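Type II restriction enzyme ngomi (Neisseria gonorrhoeae, PDB 1FIU) cuts double-stranded DNA at the sequence GCCGGC as a magnesium-dependent homotetrameric restriction endonuclease, leaving terminal 5'-phosphates. Local coordinates at residues D91-V97 / D140-N146; F76-F81 / L280-A285; R145-D150 / S169-G173; I184-I190 / V217-E222. One frame throughout, in Å; residues are numbered along the deposited sequence.

Contact 1: residues D91-V97 / D140-N146. With MG (magnesium ion), chain N; MG (magnesium ion), chain Q; nucleotides of chain D.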
# COMPACT_ATOMS: atom_id res chain seq x y z
N ASP I 91 -23.12 -12.18 -19.08
CA ASP I 91 -22.79 -12.01 -20.49
C ASP I 91 -21.30 -11.70 -20.42
O ASP I 91 -20.91 -10.55 -20.30
CB ASP I 91 -23.59 -10.82 -21.05
CG ASP I 91 -23.30 -10.56 -22.51
OD1 ASP I 91 -22.53 -11.32 -23.13
OD2 ASP I 91 -23.86 -9.57 -23.05
N TRP I 92 -20.47 -12.75 -20.50
CA TRP I 92 -19.02 -12.60 -20.35
C TRP I 92 -18.22 -12.50 -21.63
O TRP I 92 -18.57 -13.12 -22.63
CB TRP I 92 -18.47 -13.79 -19.54
CG TRP I 92 -19.17 -14.06 -18.25
CD1 TRP I 92 -20.14 -15.00 -18.02
CD2 TRP I 92 -18.96 -13.39 -17.00
NE1 TRP I 92 -20.54 -14.95 -16.70
CE2 TRP I 92 -19.84 -13.97 -16.05
CE3 TRP I 92 -18.10 -12.35 -16.59
CZ2 TRP I 92 -19.90 -13.55 -14.72
CZ3 TRP I 92 -18.16 -11.93 -15.26
CH2 TRP I 92 -19.05 -12.53 -14.34
N ASN I 93 -17.14 -11.72 -21.59
CA ASN I 93 -16.26 -11.61 -22.74
C ASN I 93 -14.85 -11.88 -22.24
O ASN I 93 -14.48 -11.44 -21.14
CB ASN I 93 -16.33 -10.22 -23.34
CG ASN I 93 -17.74 -9.84 -23.76
OD1 ASN I 93 -18.36 -10.53 -24.58
ND2 ASN I 93 -18.25 -8.76 -23.19
N VAL I 94 -14.08 -12.60 -23.03
CA VAL I 94 -12.70 -12.89 -22.64
C VAL I 94 -11.83 -12.44 -23.79
O VAL I 94 -12.08 -12.82 -24.94
CB VAL I 94 -12.46 -14.40 -22.43
CG1 VAL I 94 -10.99 -14.66 -22.01
CG2 VAL I 94 -13.40 -14.93 -21.38
N LYS I 95 -10.81 -11.64 -23.54
CA LYS I 95 -9.98 -11.23 -24.64
C LYS I 95 -8.55 -10.86 -24.34
O LYS I 95 -8.22 -10.35 -23.26
CB LYS I 95 -10.62 -10.09 -25.43
CG LYS I 95 -10.52 -8.74 -24.76
CD LYS I 95 -10.97 -7.62 -25.69
CE LYS I 95 -10.83 -6.27 -25.02
NZ LYS I 95 -11.41 -5.15 -25.83
N GLN I 96 -7.71 -11.15 -25.32
CA GLN I 96 -6.31 -10.84 -25.25
C GLN I 96 -6.30 -9.35 -25.58
O GLN I 96 -6.86 -8.92 -26.60
CB GLN I 96 -5.55 -11.67 -26.28
CG GLN I 96 -4.12 -11.27 -26.38
CD GLN I 96 -3.35 -12.09 -27.39
OE1 GLN I 96 -3.93 -12.70 -28.30
NE2 GLN I 96 -2.04 -12.10 -27.24
N VAL I 97 -5.71 -8.55 -24.71
CA VAL I 97 -5.73 -7.12 -24.92
C VAL I 97 -4.78 -6.55 -25.97
O VAL I 97 -5.24 -5.94 -26.94
CB VAL I 97 -5.49 -6.37 -23.60
CG1 VAL I 97 -5.60 -4.87 -23.84
CG2 VAL I 97 -6.51 -6.82 -22.57
N ASP I 140 -2.72 -8.43 -19.77
CA ASP I 140 -2.49 -9.25 -20.97
C ASP I 140 -3.82 -9.76 -21.51
O ASP I 140 -4.07 -9.72 -22.72
CB ASP I 140 -1.59 -10.45 -20.63
CG ASP I 140 -0.20 -10.04 -20.25
OD1 ASP I 140 0.15 -8.88 -20.54
OD2 ASP I 140 0.54 -10.88 -19.68
N ILE I 141 -4.65 -10.26 -20.60
CA ILE I 141 -5.97 -10.81 -20.91
C ILE I 141 -6.97 -10.26 -19.91
O ILE I 141 -6.67 -10.14 -18.74
CB ILE I 141 -6.00 -12.37 -20.74
CG1 ILE I 141 -5.06 -13.03 -21.75
CG2 ILE I 141 -7.43 -12.91 -20.93
CD1 ILE I 141 -4.83 -14.51 -21.44
N ILE I 142 -8.16 -9.93 -20.38
CA ILE I 142 -9.17 -9.46 -19.45
C ILE I 142 -10.45 -10.25 -19.66
O ILE I 142 -10.71 -10.76 -20.76
CB ILE I 142 -9.51 -7.93 -19.60
CG1 ILE I 142 -10.02 -7.63 -21.01
CG2 ILE I 142 -8.33 -7.08 -19.18
CD1 ILE I 142 -10.42 -6.14 -21.22
N VAL I 143 -11.20 -10.39 -18.57
CA VAL I 143 -12.54 -10.99 -18.62
C VAL I 143 -13.44 -9.85 -18.17
O VAL I 143 -13.14 -9.18 -17.20
CB VAL I 143 -12.73 -12.17 -17.65
CG1 VAL I 143 -14.13 -12.78 -17.81
CG2 VAL I 143 -11.67 -13.24 -17.92
N THR I 144 -14.52 -9.61 -18.92
CA THR I 144 -15.44 -8.52 -18.58
C THR I 144 -16.88 -9.03 -18.54
O THR I 144 -17.19 -10.07 -19.13
CB THR I 144 -15.34 -7.37 -19.61
OG1 THR I 144 -15.68 -7.86 -20.91
CG2 THR I 144 -13.90 -6.84 -19.67
N ARG I 145 -17.73 -8.29 -17.82
CA ARG I 145 -19.15 -8.64 -17.70
C ARG I 145 -19.98 -7.49 -18.24
O ARG I 145 -19.84 -6.36 -17.80
CB ARG I 145 -19.55 -8.85 -16.22
CG ARG I 145 -20.93 -9.52 -16.08
CD ARG I 145 -21.36 -9.67 -14.65
NE ARG I 145 -22.68 -10.29 -14.56
CZ ARG I 145 -23.25 -10.70 -13.43
NH1 ARG I 145 -22.60 -10.56 -12.28
NH2 ARG I 145 -24.46 -11.26 -13.45
N ASN I 146 -20.85 -7.78 -19.21
CA ASN I 146 -21.73 -6.77 -19.76
C ASN I 146 -22.86 -6.52 -18.78
O ASN I 146 -23.20 -7.37 -17.96
CB ASN I 146 -22.29 -7.26 -21.10
CG ASN I 146 -21.28 -7.15 -22.22
OD1 ASN I 146 -21.39 -7.85 -23.24
ND2 ASN I 146 -20.31 -6.26 -22.06
MG MG N . 1.61 -7.45 -19.87
MG MG Q . 2.72 -10.95 -19.61
OP3 DC D 1 4.35 -6.75 -20.55
P DC D 1 4.53 -8.24 -20.35
OP1 DC D 1 5.46 -8.60 -19.21
OP2 DC D 1 3.23 -9.01 -20.34
O5' DC D 1 5.30 -8.78 -21.68
C5' DC D 1 4.56 -9.28 -22.80
C4' DC D 1 5.47 -10.04 -23.73
O4' DC D 1 6.32 -9.08 -24.42
C3' DC D 1 6.44 -10.98 -23.02
O3' DC D 1 5.95 -12.30 -22.97
C2' DC D 1 7.72 -10.91 -23.85
C1' DC D 1 7.63 -9.61 -24.63
N1 DC D 1 8.60 -8.64 -24.07
C2 DC D 1 9.86 -8.54 -24.65
O2 DC D 1 10.14 -9.32 -25.57
N3 DC D 1 10.75 -7.61 -24.19
C4 DC D 1 10.41 -6.82 -23.18
N4 DC D 1 11.30 -5.91 -22.76
C5 DC D 1 9.13 -6.91 -22.54
C6 DC D 1 8.27 -7.83 -23.02
O HOH W 1 -24.02 -10.02 -17.31
O HOH W 2 -19.92 -8.19 -25.63
O HOH W 3 -0.03 -6.30 -18.70
O HOH W 4 2.65 -5.67 -18.87
O HOH W 5 1.44 -6.41 -21.79
O HOH W 6 4.83 -11.18 -19.26
O HOH W 7 2.60 -11.81 -21.66
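Val97 N donates to Asp140 O at 2.8 Å, the last backbone bond between antiparallel strands 92-96 and 141-145 on the side where strand 141-145 begins, at the metal site. There the Asp140 carboxylate is shared between two magnesium ions: OD1 binds one at 2.1 Å and OD2 the other at 2.2 Å, while OP2 of nucleotide DC1 of chain D bridges both metals. Behind this first shell, Lys95 and Ile142 exchange a pair of backbone bonds, and so do Asn93 and Thr144. Ile142 CG2 meets Val97 CG2, and its CD1 lies beside Lys95 CE, both pointing the same way; Lys95 NZ itself is salt-bridged to Glu104. At the far end Arg145, with CG anti to N (chi1 -167°) and an extended chain, runs across the indole of Trp92, CG 4.0 Å from the centroid of the six-membered ring in a CH-pi contact. A water joins Asp91 N, Arg145 NE and Asn146 O, and the Arg145 guanidinium reaches Val286 of the second subunit. One carboxylate thus bridges two magnesium ions that also share a phosphate oxygen of the cleaved DNA, as in a two-metal PD-(D/E)XK nuclease site.

Contact 2: residues F76-F81 / L280-A285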
# COMPACT_ATOMS: atom_id res chain seq x y z
N PHE I 76 -8.45 -20.98 -23.81
CA PHE I 76 -8.75 -21.98 -22.80
C PHE I 76 -9.70 -21.39 -21.77
O PHE I 76 -10.67 -22.03 -21.37
CB PHE I 76 -7.47 -22.44 -22.09
CG PHE I 76 -7.73 -23.24 -20.85
CD1 PHE I 76 -8.12 -24.58 -20.93
CD2 PHE I 76 -7.68 -22.62 -19.61
CE1 PHE I 76 -8.46 -25.29 -19.77
CE2 PHE I 76 -8.02 -23.31 -18.45
CZ PHE I 76 -8.41 -24.64 -18.53
N VAL I 77 -9.42 -20.16 -21.31
CA VAL I 77 -10.26 -19.54 -20.31
C VAL I 77 -11.67 -19.31 -20.85
O VAL I 77 -12.67 -19.64 -20.20
CB VAL I 77 -9.65 -18.20 -19.79
CG1 VAL I 77 -10.70 -17.42 -18.95
CG2 VAL I 77 -8.43 -18.51 -18.91
N GLN I 78 -11.74 -18.77 -22.06
CA GLN I 78 -13.04 -18.52 -22.68
C GLN I 78 -13.88 -19.79 -22.78
O GLN I 78 -15.04 -19.83 -22.36
CB GLN I 78 -12.82 -17.94 -24.07
CG GLN I 78 -14.09 -17.48 -24.77
CD GLN I 78 -13.81 -16.98 -26.18
OE1 GLN I 78 -13.24 -17.71 -27.01
NE2 GLN I 78 -14.20 -15.75 -26.47
N SER I 79 -13.27 -20.86 -23.30
CA SER I 79 -13.99 -22.11 -23.48
C SER I 79 -14.42 -22.79 -22.18
O SER I 79 -15.55 -23.28 -22.08
CB SER I 79 -13.12 -23.06 -24.32
OG SER I 79 -13.90 -24.14 -24.79
N ALA I 80 -13.54 -22.85 -21.19
CA ALA I 80 -13.90 -23.51 -19.94
C ALA I 80 -14.88 -22.69 -19.08
O ALA I 80 -15.83 -23.23 -18.52
CB ALA I 80 -12.62 -23.84 -19.13
N PHE I 81 -14.67 -21.37 -19.02
CA PHE I 81 -15.54 -20.52 -18.20
C PHE I 81 -16.96 -20.50 -18.73
O PHE I 81 -17.93 -20.38 -17.96
CB PHE I 81 -14.95 -19.10 -18.13
CG PHE I 81 -15.63 -18.22 -17.11
CD1 PHE I 81 -15.66 -18.59 -15.76
CD2 PHE I 81 -16.22 -17.03 -17.49
CE1 PHE I 81 -16.27 -17.77 -14.81
CE2 PHE I 81 -16.83 -16.20 -16.55
CZ PHE I 81 -16.86 -16.57 -15.21
N LEU I 280 -8.21 -22.49 -12.81
CA LEU I 280 -8.54 -21.10 -13.11
C LEU I 280 -9.99 -20.80 -13.47
O LEU I 280 -10.59 -19.87 -12.89
CB LEU I 280 -7.60 -20.54 -14.18
CG LEU I 280 -7.83 -19.05 -14.50
CD1 LEU I 280 -7.77 -18.21 -13.21
CD2 LEU I 280 -6.78 -18.58 -15.50
N PRO I 281 -10.59 -21.54 -14.41
CA PRO I 281 -12.00 -21.24 -14.76
C PRO I 281 -12.92 -21.27 -13.55
O PRO I 281 -13.72 -20.36 -13.35
CB PRO I 281 -12.35 -22.33 -15.77
CG PRO I 281 -11.02 -22.64 -16.42
CD PRO I 281 -10.08 -22.65 -15.23
N LEU I 282 -12.79 -22.30 -12.70
CA LEU I 282 -13.63 -22.38 -11.50
C LEU I 282 -13.29 -21.27 -10.49
O LEU I 282 -14.18 -20.75 -9.82
CB LEU I 282 -13.49 -23.75 -10.83
CG LEU I 282 -14.51 -24.80 -11.26
CD1 LEU I 282 -14.07 -26.18 -10.76
CD2 LEU I 282 -15.91 -24.45 -10.71
N ASP I 283 -12.01 -20.89 -10.38
CA ASP I 283 -11.66 -19.82 -9.45
C ASP I 283 -12.25 -18.47 -9.94
O ASP I 283 -12.50 -17.59 -9.15
CB ASP I 283 -10.15 -19.72 -9.26
CG ASP I 283 -9.64 -20.72 -8.23
OD1 ASP I 283 -10.47 -21.40 -7.60
OD2 ASP I 283 -8.41 -20.80 -8.04
N LEU I 284 -12.46 -18.33 -11.25
CA LEU I 284 -13.07 -17.12 -11.78
C LEU I 284 -14.59 -17.12 -11.53
O LEU I 284 -15.28 -16.13 -11.82
CB LEU I 284 -12.82 -17.02 -13.29
CG LEU I 284 -11.37 -16.74 -13.72
CD1 LEU I 284 -11.30 -16.76 -15.24
CD2 LEU I 284 -10.88 -15.39 -13.19
N ALA I 285 -15.13 -18.20 -11.00
CA ALA I 285 -16.57 -18.27 -10.73
C ALA I 285 -16.96 -17.99 -9.27
O ALA I 285 -18.14 -18.10 -8.93
CB ALA I 285 -17.10 -19.66 -11.14
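Leu280 opens the short C-terminal helix by setting its CD2 against Val77 CG2, 3.8 Å away, on helix 62-81. Pro281 follows as the residue most covered by the contact. Its ring points at the helix: CG presses on Ala80 CB at 3.4 Å, tighter than usual van der Waals contact, and also meets Phe76 CE2 at 3.7 Å, the two side chains crossing at about a right angle. Pro281 O, for its part, lies 3.6 Å from Phe81 CD1, at the edge of that ring. One turn later Leu284 returns to the interface, and its N bonds back to Leu280 O. With CG beside its own backbone N (chi1 -70°), it sends CD1 across to Val77 CG1 at 3.8 Å, while its CB touches Phe81 CE1 at the same distance. Ala285 closes the segment with CB 4.2 Å from Phe81 CE1. Wholly apolar between side chains, this buried contact fastens the C-terminal end of the chain to helix 62-81. Helix 4-18 packs on Ala80 through Phe5, strand 215-220 lies against Leu280, strand 179-187 meets Leu284, and Phe81 meets Trp92 of strand 92-96 edge-to-face.

Contact 3: residues R145-D150 / S169-G173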
# COMPACT_ATOMS: atom_id res chain seq x y z
N ARG I 145 -17.73 -8.29 -17.82
CA ARG I 145 -19.15 -8.64 -17.70
C ARG I 145 -19.98 -7.49 -18.24
O ARG I 145 -19.84 -6.36 -17.80
CB ARG I 145 -19.55 -8.85 -16.22
CG ARG I 145 -20.93 -9.52 -16.08
CD ARG I 145 -21.36 -9.67 -14.65
NE ARG I 145 -22.68 -10.29 -14.56
CZ ARG I 145 -23.25 -10.70 -13.43
NH1 ARG I 145 -22.60 -10.56 -12.28
NH2 ARG I 145 -24.46 -11.26 -13.45
N ASN I 146 -20.85 -7.78 -19.21
CA ASN I 146 -21.73 -6.77 -19.76
C ASN I 146 -22.86 -6.52 -18.78
O ASN I 146 -23.20 -7.37 -17.96
CB ASN I 146 -22.29 -7.26 -21.10
CG ASN I 146 -21.28 -7.15 -22.22
OD1 ASN I 146 -21.39 -7.85 -23.24
ND2 ASN I 146 -20.31 -6.26 -22.06
N LEU I 147 -23.45 -5.33 -18.86
CA LEU I 147 -24.51 -4.96 -17.93
C LEU I 147 -25.81 -5.66 -18.25
O LEU I 147 -25.97 -6.25 -19.31
CB LEU I 147 -24.66 -3.45 -17.95
CG LEU I 147 -23.31 -2.74 -17.71
CD1 LEU I 147 -23.56 -1.25 -17.63
CD2 LEU I 147 -22.64 -3.22 -16.41
N ILE I 148 -26.75 -5.60 -17.31
CA ILE I 148 -28.00 -6.32 -17.47
C ILE I 148 -29.26 -5.46 -17.46
O ILE I 148 -29.31 -4.38 -16.86
CB ILE I 148 -28.12 -7.40 -16.41
CG1 ILE I 148 -28.37 -6.78 -15.04
CG2 ILE I 148 -26.83 -8.22 -16.39
CD1 ILE I 148 -28.49 -7.77 -13.90
N ALA I 149 -30.28 -5.97 -18.15
CA ALA I 149 -31.53 -5.25 -18.24
C ALA I 149 -32.34 -5.36 -16.95
O ALA I 149 -32.20 -6.32 -16.16
CB ALA I 149 -32.35 -5.80 -19.41
N ASP I 150 -33.21 -4.39 -16.74
CA ASP I 150 -34.07 -4.43 -15.56
C ASP I 150 -34.94 -5.70 -15.58
O ASP I 150 -35.24 -6.27 -14.54
CB ASP I 150 -34.96 -3.18 -15.53
CG ASP I 150 -34.21 -1.95 -15.07
OD1 ASP I 150 -32.98 -2.05 -14.84
OD2 ASP I 150 -34.86 -0.89 -14.94
N SER I 169 -24.12 -0.88 -10.10
CA SER I 169 -23.19 -1.11 -11.19
C SER I 169 -23.69 -1.99 -12.34
O SER I 169 -23.34 -1.75 -13.49
CB SER I 169 -21.89 -1.72 -10.64
OG SER I 169 -21.28 -0.79 -9.76
N LEU I 170 -24.49 -3.00 -12.02
CA LEU I 170 -24.95 -3.91 -13.06
C LEU I 170 -26.01 -3.35 -13.96
O LEU I 170 -26.29 -3.95 -15.00
CB LEU I 170 -25.51 -5.18 -12.45
CG LEU I 170 -24.45 -6.12 -11.92
CD1 LEU I 170 -25.09 -7.21 -11.05
CD2 LEU I 170 -23.73 -6.78 -13.13
N ARG I 171 -26.61 -2.22 -13.59
CA ARG I 171 -27.69 -1.73 -14.44
C ARG I 171 -27.24 -0.99 -15.66
O ARG I 171 -26.44 -0.07 -15.60
CB ARG I 171 -28.68 -0.92 -13.60
CG ARG I 171 -29.37 -1.83 -12.61
CD ARG I 171 -30.36 -1.11 -11.72
NE ARG I 171 -31.61 -0.84 -12.44
CZ ARG I 171 -32.62 -0.19 -11.89
NH1 ARG I 171 -32.51 0.25 -10.64
NH2 ARG I 171 -33.75 0.00 -12.57
N ALA I 172 -27.75 -1.46 -16.80
CA ALA I 172 -27.43 -0.89 -18.10
C ALA I 172 -28.07 0.49 -18.28
O ALA I 172 -29.17 0.74 -17.78
CB ALA I 172 -27.91 -1.85 -19.19
N GLY I 173 -27.37 1.38 -18.97
CA GLY I 173 -27.91 2.70 -19.23
C GLY I 173 -27.54 3.94 -18.41
O GLY I 173 -27.72 5.05 -18.91
O HOH W 8 -30.67 -2.29 -16.02
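Ile148 O is gripped by two donors: a water at 2.6 Å, and Ala172 N in a weak bond of 3.3 Å. The same water also donates to Asp150 OD1, tying the backbone to the carboxylate of the first residue of helix 150-153. That carboxylate is held in turn by Arg171 in a side-on salt bridge, NE to OD1 at 3.0 Å and NH2 to OD2 at 2.8 Å. Both oxygens lie near the guanidinium plane, but the two flat groups are turned 53° apart, and NH2 comes to OD2 from above the carboxylate plane. A bend at chi3 of Arg171 (78°) swings its head round to Asp150, although its CB points away from the segment 145-150. Ala165 O and Asp161 O take further N-H groups of this arginine, so it pins the intervening loop as well.

In the middle, Ile148 N gives Leu170 O an almost straight bond of 2.9 Å, the other half of the single bridge between the two chains. Leu147 drapes over the 169-172 backbone: CB rests on Leu170 O, CD2 on Ser169 O at 3.3 Å, and CD1 on Arg171 O. At the inner end Leu170 CD2 sits 3.8 Å above one face of the Arg145 guanidinium, which bonds Val286 O of the second subunit, and Leu282 of that subunit packs on Leu170. Ser169 N also bonds Asp283 of the second subunit. Far from the metals, this is a loop closed at its neck by a lone beta-type bridge and a salt bridge, at the edge where two subunits of the tetramer meet.

Contact 4: residues I184-I190 / V217-E222. With MG (magnesium ion), chain Q; ACY (acetic acid), chain R; nucleotides of chain D.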
# COMPACT_ATOMS: atom_id res chain seq x y z
N ILE I 184 -5.76 -11.11 -16.17
CA ILE I 184 -4.98 -12.35 -16.25
C ILE I 184 -3.66 -12.03 -16.93
O ILE I 184 -3.62 -11.78 -18.12
CB ILE I 184 -5.74 -13.41 -17.06
CG1 ILE I 184 -7.07 -13.73 -16.37
CG2 ILE I 184 -4.85 -14.67 -17.22
CD1 ILE I 184 -8.00 -14.60 -17.19
N SER I 185 -2.59 -12.03 -16.15
CA SER I 185 -1.26 -11.76 -16.67
C SER I 185 -0.63 -13.11 -17.05
O SER I 185 -0.76 -14.08 -16.31
CB SER I 185 -0.45 -11.07 -15.56
OG SER I 185 0.93 -11.27 -15.78
N CYS I 186 0.04 -13.16 -18.20
CA CYS I 186 0.69 -14.39 -18.67
C CYS I 186 2.20 -14.19 -18.76
O CYS I 186 2.68 -13.13 -19.14
CB CYS I 186 0.20 -14.77 -20.08
SG CYS I 186 -1.55 -15.10 -20.21
N LYS I 187 2.95 -15.24 -18.40
CA LYS I 187 4.40 -15.20 -18.52
C LYS I 187 4.84 -16.58 -19.01
O LYS I 187 4.71 -17.56 -18.29
CB LYS I 187 5.03 -14.88 -17.17
CG LYS I 187 4.64 -13.48 -16.69
CD LYS I 187 5.40 -13.04 -15.43
CE LYS I 187 5.10 -11.57 -15.09
NZ LYS I 187 5.46 -10.68 -16.24
N TRP I 188 5.32 -16.66 -20.26
CA TRP I 188 5.74 -17.95 -20.83
C TRP I 188 6.86 -18.52 -19.96
O TRP I 188 6.85 -19.72 -19.60
CB TRP I 188 6.19 -17.73 -22.28
CG TRP I 188 6.80 -18.95 -22.94
CD1 TRP I 188 8.06 -19.04 -23.45
CD2 TRP I 188 6.18 -20.23 -23.13
NE1 TRP I 188 8.27 -20.31 -23.95
CE2 TRP I 188 7.15 -21.06 -23.77
CE3 TRP I 188 4.92 -20.76 -22.83
CZ2 TRP I 188 6.88 -22.40 -24.09
CZ3 TRP I 188 4.66 -22.09 -23.15
CH2 TRP I 188 5.64 -22.90 -23.78
N THR I 189 7.83 -17.67 -19.65
CA THR I 189 8.92 -18.04 -18.73
C THR I 189 9.09 -16.86 -17.78
O THR I 189 8.57 -15.76 -18.03
CB THR I 189 10.27 -18.26 -19.44
OG1 THR I 189 10.68 -17.06 -20.07
CG2 THR I 189 10.14 -19.39 -20.48
N ILE I 190 9.89 -17.06 -16.73
CA ILE I 190 10.12 -16.02 -15.75
C ILE I 190 11.61 -15.76 -15.46
O ILE I 190 12.41 -16.69 -15.54
CB ILE I 190 9.46 -16.44 -14.38
CG1 ILE I 190 7.93 -16.38 -14.48
CG2 ILE I 190 10.05 -15.58 -13.22
CD1 ILE I 190 7.23 -16.97 -13.24
N VAL I 217 -4.72 -12.44 -11.44
CA VAL I 217 -3.99 -13.72 -11.43
C VAL I 217 -2.87 -13.73 -12.46
O VAL I 217 -2.81 -12.88 -13.34
CB VAL I 217 -4.94 -14.89 -11.73
CG1 VAL I 217 -6.06 -14.94 -10.69
CG2 VAL I 217 -5.53 -14.73 -13.18
N VAL I 218 -1.97 -14.70 -12.33
CA VAL I 218 -0.86 -14.84 -13.26
C VAL I 218 -0.85 -16.29 -13.73
O VAL I 218 -1.05 -17.19 -12.92
CB VAL I 218 0.50 -14.57 -12.58
CG1 VAL I 218 1.61 -14.80 -13.58
CG2 VAL I 218 0.54 -13.14 -12.04
N VAL I 219 -0.66 -16.51 -15.03
CA VAL I 219 -0.57 -17.88 -15.57
C VAL I 219 0.84 -17.98 -16.15
O VAL I 219 1.29 -17.09 -16.85
CB VAL I 219 -1.60 -18.13 -16.70
CG1 VAL I 219 -1.37 -19.54 -17.32
CG2 VAL I 219 -3.02 -18.02 -16.14
N THR I 220 1.54 -19.08 -15.87
CA THR I 220 2.91 -19.19 -16.36
C THR I 220 3.29 -20.60 -16.80
O THR I 220 2.70 -21.58 -16.35
CB THR I 220 3.90 -18.72 -15.23
OG1 THR I 220 5.23 -18.61 -15.76
CG2 THR I 220 3.90 -19.70 -14.05
N ALA I 221 4.27 -20.68 -17.71
CA ALA I 221 4.77 -21.98 -18.14
C ALA I 221 6.20 -22.14 -17.62
O ALA I 221 6.92 -23.05 -18.05
CB ALA I 221 4.73 -22.13 -19.65
N GLU I 222 6.62 -21.28 -16.70
CA GLU I 222 7.98 -21.38 -16.13
C GLU I 222 8.14 -22.76 -15.46
O GLU I 222 7.34 -23.15 -14.61
CB GLU I 222 8.21 -20.25 -15.11
CG GLU I 222 9.47 -20.44 -14.24
CD GLU I 222 10.73 -20.57 -15.08
OE1 GLU I 222 11.63 -21.34 -14.67
OE2 GLU I 222 10.84 -19.90 -16.13
MG MG Q . 2.72 -10.95 -19.61
C ACY R . 2.25 -9.11 -17.13
O ACY R . 2.74 -10.32 -17.39
OXT ACY R . 1.75 -8.33 -17.95
CH3 ACY R . 2.30 -8.68 -15.68
P DC D 2 6.45 -13.28 -21.81
OP1 DC D 2 5.57 -14.46 -21.85
OP2 DC D 2 6.68 -12.55 -20.53
O5' DC D 2 7.90 -13.72 -22.33
C5' DC D 2 8.02 -14.38 -23.57
C4' DC D 2 9.47 -14.66 -23.88
O4' DC D 2 10.21 -13.44 -24.04
C3' DC D 2 10.23 -15.52 -22.86
O3' DC D 2 10.79 -16.63 -23.62
C2' DC D 2 11.19 -14.53 -22.20
C1' DC D 2 11.39 -13.45 -23.25
N1 DC D 2 11.57 -12.09 -22.70
C2 DC D 2 12.79 -11.42 -22.90
O2 DC D 2 13.68 -11.97 -23.62
N3 DC D 2 12.98 -10.19 -22.32
C4 DC D 2 11.99 -9.63 -21.59
N4 DC D 2 12.22 -8.42 -21.01
C5 DC D 2 10.73 -10.27 -21.42
C6 DC D 2 10.56 -11.50 -21.98
P DG D 3 12.23 -17.28 -23.29
OP1 DG D 3 12.27 -18.42 -24.23
OP2 DG D 3 12.47 -17.52 -21.83
O5' DG D 3 13.28 -16.18 -23.73
C5' DG D 3 13.64 -15.97 -25.09
C4' DG D 3 15.14 -16.01 -25.23
O4' DG D 3 15.73 -14.88 -24.56
C3' DG D 3 15.81 -17.24 -24.63
O3' DG D 3 16.88 -17.64 -25.49
C2' DG D 3 16.24 -16.79 -23.25
C1' DG D 3 16.45 -15.28 -23.40
N9 DG D 3 15.93 -14.52 -22.27
C8 DG D 3 14.87 -14.85 -21.46
N7 DG D 3 14.65 -13.97 -20.51
C5 DG D 3 15.61 -12.99 -20.73
C6 DG D 3 15.86 -11.78 -20.03
O6 DG D 3 15.23 -11.30 -19.08
N1 DG D 3 16.95 -11.09 -20.56
C2 DG D 3 17.69 -11.51 -21.66
N2 DG D 3 18.70 -10.72 -22.04
N3 DG D 3 17.44 -12.62 -22.33
C4 DG D 3 16.41 -13.32 -21.81
O HOH W 6 4.83 -11.18 -19.26
O HOH W 7 2.60 -11.81 -21.66
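Trp188 and Ala221 meet just beyond the paired ends of parallel strands 179-187 and 215-220. From CB, which lies 3.4 Å from OP1 of nucleotide DC2 of chain D, the tryptophan runs with CG anti to N (chi1 173°). Its CD1 faces O3' of DC2 at the ring edge; NE1, next to CD1, gives Ser31 O a weak hydrogen bond, and on the six-membered ring CE3 and CZ3 both come to 3.5 Å from Ala221 CB. Trp188 N meanwhile gives OP1 of DC2 a nearly straight bond of 2.7 Å, and Thr189 OG1 donates to OP2 of DG3 of chain D. Behind them Lys187 O accepts from both Thr220 OG1, at 2.8 Å, and Ala221 N. Thr220 OG1 also accepts from Glu222 N, an ST turn that rounds off the strand. Glu222 OE2 accepts from Ile190 N at 3.1 Å, while its OE1 is hydrogen-bonded to Thr224 OG1. Cys186 contributes its backbone O, bound to a magnesium ion at 2.2 Å. The two strands are joined through helix 197-208 in a beta-alpha-beta crossover; strand 141-145 flanks 179-187 on its other side, helix 62-81 covers Cys186 and Val219, and helix 225-232 packs on Ile190 and Glu222.

Contacts 1 and 4 lie in one mixed sheet, their centres about 17 Å apart, where strands 141-145 and 179-187 are neighbours; Asp140 and Cys186 meet at a shared magnesium ion. Contact 2 packs against this sheet, its centre about 11 Å from that of contact 1 and about 16 Å from contact 4: Val77 touches Val94 and Ile184, and Leu280 touches Val219. Along the chain contacts 1, 3 and 4 follow in series, all between the two segments of contact 2. Contact 3 continues from strand 141-145, about 32 Å from contact 4 between centres. One strand thus runs from the catalytic metals to the second subunit, which contacts 2 and 3 both touch.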